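PDB 5GVV: glycosyl transferase family 8 from Streptococcus pneumoniae, which transfers galactose from UDP-galactose to the terminal glucose of the already glycosylated serine-rich repeat protein PsrP. Local coordinates for residues A[340-351]-A[365-376]. Sequence-based numbering, arbitrary orientation.
Sequences VIASDLYLDLNH and YKKPMIAFDNTC
Y346 N donates to P368 O (3.0 Å), I370 N to Y346 O and D348 N to I370 O, the ladder by which strand 369-372 lies parallel to strand 345-348. Beyond each end of it a side chain bonds to backbone carbonyls of the other segment. K367, bent at chi2 (-67°), brings NZ to S343 O, just past helix 333-342, at 2.7 Å and nearly end-on, and to I341 O of the last helical turn from above its carbonyl plane. T375 OG1 gives its proton to D348 O (2.7 Å), in the carbonyl plane, and accepts F372 N.

On one face of the sheet I370 CG1 meets L347 CD2 (3.7 Å), with M397 and I401 of helix 395-402 packed on I370. On the other, covered by helix 356-364, the crossover of this beta-alpha-beta unit, SE of selenomethionine M369 approaches the Y346 ring obliquely as a Met-aromatic contact. I341 CG1 makes a CH-pi contact over one face of the Y365 ring, 3.5 Å from its centroid.

The buried D348 carboxylate, salt-bridged to K354, also receives Y359 and Y385 hydroxyls, which would probably stabilise its charged form. Side-chain bonds to main-chain carbonyls thus extend the link past both ends of the ladder.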
loop_
_atom_site.group_PDB
_atom_site.type_symbol
_atom_site.label_atom_id
_atom_site.label_comp_id
_atom_site.label_asym_id
_atom_site.label_seq_id
_atom_site.Cartn_x
_atom_site.Cartn_y
_atom_site.Cartn_z
ATOM N N VAL A 340 -19.889 24.323 3.538
ATOM C CA VAL A 340 -21.223 24.867 3.790
ATOM C C VAL A 340 -22.025 24.996 2.492
ATOM O O VAL A 340 -23.174 24.558 2.422
ATOM C CB VAL A 340 -21.161 26.225 4.520
ATOM C CG1 VAL A 340 -22.560 26.806 4.681
ATOM C CG2 VAL A 340 -20.512 26.058 5.891
ATOM N N ILE A 341 -21.413 25.583 1.465
ATOM C CA ILE A 341 -22.041 25.692 0.146
ATOM C C ILE A 341 -22.516 24.328 -0.360
ATOM O O ILE A 341 -23.573 24.214 -0.981
ATOM C CB ILE A 341 -21.060 26.303 -0.882
ATOM C CG1 ILE A 341 -20.700 27.741 -0.496
ATOM C CG2 ILE A 341 -21.639 26.266 -2.292
ATOM C CD1 ILE A 341 -19.649 28.362 -1.405
ATOM N N ALA A 342 -21.735 23.293 -0.070
ATOM C CA ALA A 342 -22.035 21.939 -0.528
ATOM C C ALA A 342 -23.043 21.191 0.352
ATOM O O ALA A 342 -23.497 20.102 -0.013
ATOM C CB ALA A 342 -20.750 21.144 -0.648
ATOM N N SER A 343 -23.391 21.758 1.505
ATOM C CA SER A 343 -24.272 21.058 2.442
ATOM C C SER A 343 -25.744 21.427 2.261
ATOM O O SER A 343 -26.064 22.425 1.614
ATOM C CB SER A 343 -23.828 21.315 3.880
ATOM O OG SER A 343 -22.484 20.910 4.065
ATOM N N ASP A 344 -26.627 20.606 2.829
ATOM C CA ASP A 344 -28.068 20.814 2.728
ATOM C C ASP A 344 -28.618 21.445 3.999
ATOM O O ASP A 344 -29.679 22.074 3.983
ATOM C CB ASP A 344 -28.786 19.477 2.522
ATOM C CG ASP A 344 -28.447 18.820 1.203
ATOM O OD1 ASP A 344 -28.622 19.470 0.152
ATOM O OD2 ASP A 344 -28.012 17.647 1.217
ATOM N N LEU A 345 -27.901 21.267 5.105
ATOM C CA LEU A 345 -28.442 21.629 6.411
ATOM C C LEU A 345 -27.338 21.854 7.436
ATOM O O LEU A 345 -26.463 20.999 7.605
ATOM C CB LEU A 345 -29.373 20.513 6.898
ATOM C CG LEU A 345 -29.907 20.648 8.325
ATOM C CD1 LEU A 345 -30.814 21.857 8.424
ATOM C CD2 LEU A 345 -30.646 19.397 8.724
ATOM N N TYR A 346 -27.372 22.997 8.117
ATOM C CA TYR A 346 -26.407 23.255 9.181
ATOM C C TYR A 346 -26.949 22.756 10.518
ATOM O O TYR A 346 -28.102 23.024 10.867
ATOM C CB TYR A 346 -26.060 24.750 9.270
ATOM C CG TYR A 346 -24.848 25.002 10.140
ATOM C CD1 TYR A 346 -24.971 25.145 11.519
ATOM C CD2 TYR A 346 -23.576 25.061 9.588
ATOM C CE1 TYR A 346 -23.862 25.349 12.319
ATOM C CE2 TYR A 346 -22.463 25.264 10.378
ATOM C CZ TYR A 346 -22.613 25.408 11.739
ATOM O OH TYR A 346 -21.501 25.608 12.531
ATOM N N LEU A 347 -26.117 22.027 11.261
ATOM C CA LEU A 347 -26.483 21.566 12.601
ATOM C C LEU A 347 -25.691 22.336 13.656
ATOM O O LEU A 347 -24.485 22.108 13.828
ATOM C CB LEU A 347 -26.219 20.065 12.754
ATOM C CG LEU A 347 -26.907 19.100 11.787
ATOM C CD1 LEU A 347 -26.548 17.654 12.106
ATOM C CD2 LEU A 347 -28.400 19.285 11.817
ATOM N N ASP A 348 -26.371 23.239 14.362
ATOM C CA ASP A 348 -25.737 24.030 15.404
ATOM C C ASP A 348 -25.673 23.210 16.685
ATOM O O ASP A 348 -26.517 23.366 17.569
ATOM C CB ASP A 348 -26.531 25.316 15.642
ATOM C CG ASP A 348 -25.707 26.395 16.306
ATOM O OD1 ASP A 348 -24.523 26.134 16.616
ATOM O OD2 ASP A 348 -26.245 27.502 16.520
ATOM N N LEU A 349 -24.664 22.345 16.787
ATOM C CA LEU A 349 -24.595 21.379 17.883
ATOM C C LEU A 349 -23.423 21.605 18.839
ATOM O O LEU A 349 -23.307 20.909 19.850
ATOM C CB LEU A 349 -24.510 19.958 17.324
ATOM C CG LEU A 349 -25.549 19.558 16.283
ATOM C CD1 LEU A 349 -25.334 18.122 15.826
ATOM C CD2 LEU A 349 -26.940 19.745 16.829
ATOM N N ASN A 350 -22.558 22.563 18.520
ATOM C CA ASN A 350 -21.344 22.786 19.306
ATOM C C ASN A 350 -21.593 23.618 20.564
ATOM O O ASN A 350 -22.384 24.558 20.544
ATOM C CB ASN A 350 -20.266 23.442 18.441
ATOM C CG ASN A 350 -20.756 24.706 17.772
ATOM O OD1 ASN A 350 -21.766 24.696 17.069
ATOM N ND2 ASN A 350 -20.051 25.810 17.999
ATOM N N HIS A 351 -20.887 23.283 21.641
ATOM C CA HIS A 351 -21.165 23.841 22.962
ATOM C C HIS A 351 -20.446 25.144 23.338
ATOM O O HIS A 351 -20.972 25.929 24.126
ATOM C CB HIS A 351 -20.925 22.779 24.041
ATOM C CG HIS A 351 -22.120 21.917 24.318
ATOM N ND1 HIS A 351 -23.154 22.315 25.135
ATOM C CD2 HIS A 351 -22.440 20.673 23.884
ATOM C CE1 HIS A 351 -24.060 21.360 25.195
ATOM N NE2 HIS A 351 -23.656 20.351 24.445
ATOM N N TYR A 365 -25.790 31.612 1.819
ATOM C CA TYR A 365 -26.089 30.539 0.878
ATOM C C TYR A 365 -27.469 29.906 1.123
ATOM O O TYR A 365 -27.783 28.834 0.596
ATOM C CB TYR A 365 -24.950 29.510 0.879
ATOM C CG TYR A 365 -23.603 30.138 0.543
ATOM C CD1 TYR A 365 -23.338 30.610 -0.735
ATOM C CD2 TYR A 365 -22.607 30.266 1.507
ATOM C CE1 TYR A 365 -22.118 31.191 -1.049
ATOM C CE2 TYR A 365 -21.382 30.843 1.205
ATOM C CZ TYR A 365 -21.146 31.306 -0.075
ATOM O OH TYR A 365 -19.930 31.879 -0.383
ATOM N N LYS A 366 -28.289 30.602 1.910
ATOM C CA LYS A 366 -29.678 30.209 2.172
ATOM C C LYS A 366 -29.836 28.784 2.687
ATOM O O LYS A 366 -30.683 28.036 2.190
ATOM C CB LYS A 366 -30.553 30.381 0.926
ATOM C CG LYS A 366 -31.153 31.768 0.748
ATOM C CD LYS A 366 -30.256 32.639 -0.104
ATOM C CE LYS A 366 -29.921 31.954 -1.422
ATOM N NZ LYS A 366 -28.799 32.618 -2.148
ATOM N N LYS A 367 -29.041 28.413 3.686
ATOM C CA LYS A 367 -29.108 27.066 4.241
ATOM C C LYS A 367 -29.993 27.047 5.483
ATOM O O LYS A 367 -29.897 27.940 6.328
ATOM C CB LYS A 367 -27.704 26.567 4.585
ATOM C CG LYS A 367 -26.715 26.614 3.415
ATOM C CD LYS A 367 -27.085 25.618 2.318
ATOM C CE LYS A 367 -26.099 25.683 1.155
ATOM N NZ LYS A 367 -26.384 24.630 0.136
ATOM N N PRO A 368 -30.875 26.037 5.588
ATOM C CA PRO A 368 -31.667 25.840 6.806
ATOM C C PRO A 368 -30.739 25.452 7.939
ATOM O O PRO A 368 -29.693 24.848 7.680
ATOM C CB PRO A 368 -32.557 24.646 6.452
ATOM C CG PRO A 368 -31.798 23.904 5.394
ATOM C CD PRO A 368 -31.127 24.985 4.587
HETATM N N MSE A 369 -31.106 25.798 9.169
HETATM C CA MSE A 369 -30.270 25.503 10.326
HETATM C C MSE A 369 -31.149 25.117 11.512
HETATM O O MSE A 369 -32.161 25.762 11.780
HETATM C CB MSE A 369 -29.397 26.716 10.668
HETATM C CG MSE A 369 -28.569 26.573 11.933
HETATM SE SE MSE A 369 -27.378 28.093 12.152
HETATM C CE MSE A 369 -28.696 29.534 12.105
ATOM N N ILE A 370 -30.777 24.049 12.209
ATOM C CA ILE A 370 -31.536 23.620 13.381
ATOM C C ILE A 370 -30.587 23.423 14.556
ATOM O O ILE A 370 -29.368 23.371 14.375
ATOM C CB ILE A 370 -32.339 22.335 13.108
ATOM C CG1 ILE A 370 -31.402 21.166 12.791
ATOM C CG2 ILE A 370 -33.319 22.563 11.954
ATOM C CD1 ILE A 370 -32.124 19.850 12.564
ATOM N N ALA A 371 -31.135 23.324 15.762
ATOM C CA ALA A 371 -30.291 23.241 16.951
ATOM C C ALA A 371 -30.962 22.457 18.069
ATOM O O ALA A 371 -32.153 22.137 17.988
ATOM C CB ALA A 371 -29.920 24.639 17.432
ATOM N N PHE A 372 -30.190 22.130 19.103
ATOM C CA PHE A 372 -30.757 21.583 20.333
ATOM C C PHE A 372 -31.054 22.726 21.290
ATOM O O PHE A 372 -30.490 23.810 21.143
ATOM C CB PHE A 372 -29.798 20.595 20.999
ATOM C CG PHE A 372 -29.827 19.213 20.398
ATOM C CD1 PHE A 372 -30.966 18.424 20.499
ATOM C CD2 PHE A 372 -28.712 18.699 19.751
ATOM C CE1 PHE A 372 -30.995 17.148 19.955
ATOM C CE2 PHE A 372 -28.731 17.422 19.204
ATOM C CZ PHE A 372 -29.876 16.646 19.309
ATOM N N ASP A 373 -31.926 22.475 22.270
ATOM C CA ASP A 373 -32.294 23.473 23.272
ATOM C C ASP A 373 -31.070 24.064 23.965
ATOM O O ASP A 373 -31.049 25.251 24.311
ATOM C CB ASP A 373 -33.244 22.859 24.316
ATOM C CG ASP A 373 -32.755 21.515 24.832
ATOM O OD1 ASP A 373 -31.581 21.165 24.588
ATOM O OD2 ASP A 373 -33.545 20.802 25.490
ATOM N N ASN A 374 -30.050 23.231 24.155
ATOM C CA ASN A 374 -28.842 23.642 24.866
ATOM C C ASN A 374 -27.651 23.983 23.959
ATOM O O ASN A 374 -26.532 24.147 24.448
ATOM C CB ASN A 374 -28.427 22.557 25.864
ATOM C CG ASN A 374 -28.068 21.248 25.182
ATOM O OD1 ASN A 374 -28.375 21.048 24.008
ATOM N ND2 ASN A 374 -27.428 20.345 25.920
ATOM N N THR A 375 -27.879 24.081 22.653
ATOM C CA THR A 375 -26.797 24.441 21.736
ATOM C C THR A 375 -27.127 25.654 20.865
ATOM O O THR A 375 -26.272 26.132 20.118
ATOM C CB THR A 375 -26.387 23.264 20.821
ATOM O OG1 THR A 375 -27.494 22.882 19.995
ATOM C CG2 THR A 375 -25.913 22.066 21.642
ATOM N N CYS A 376 -28.360 26.146 20.949
ATOM C CA CYS A 376 -28.723 27.339 20.191
ATOM C C CYS A 376 -27.980 28.544 20.757
ATOM O O CYS A 376 -27.755 28.632 21.969
ATOM C CB CYS A 376 -30.237 27.560 20.198
ATOM S SG CYS A 376 -31.002 27.410 21.804
#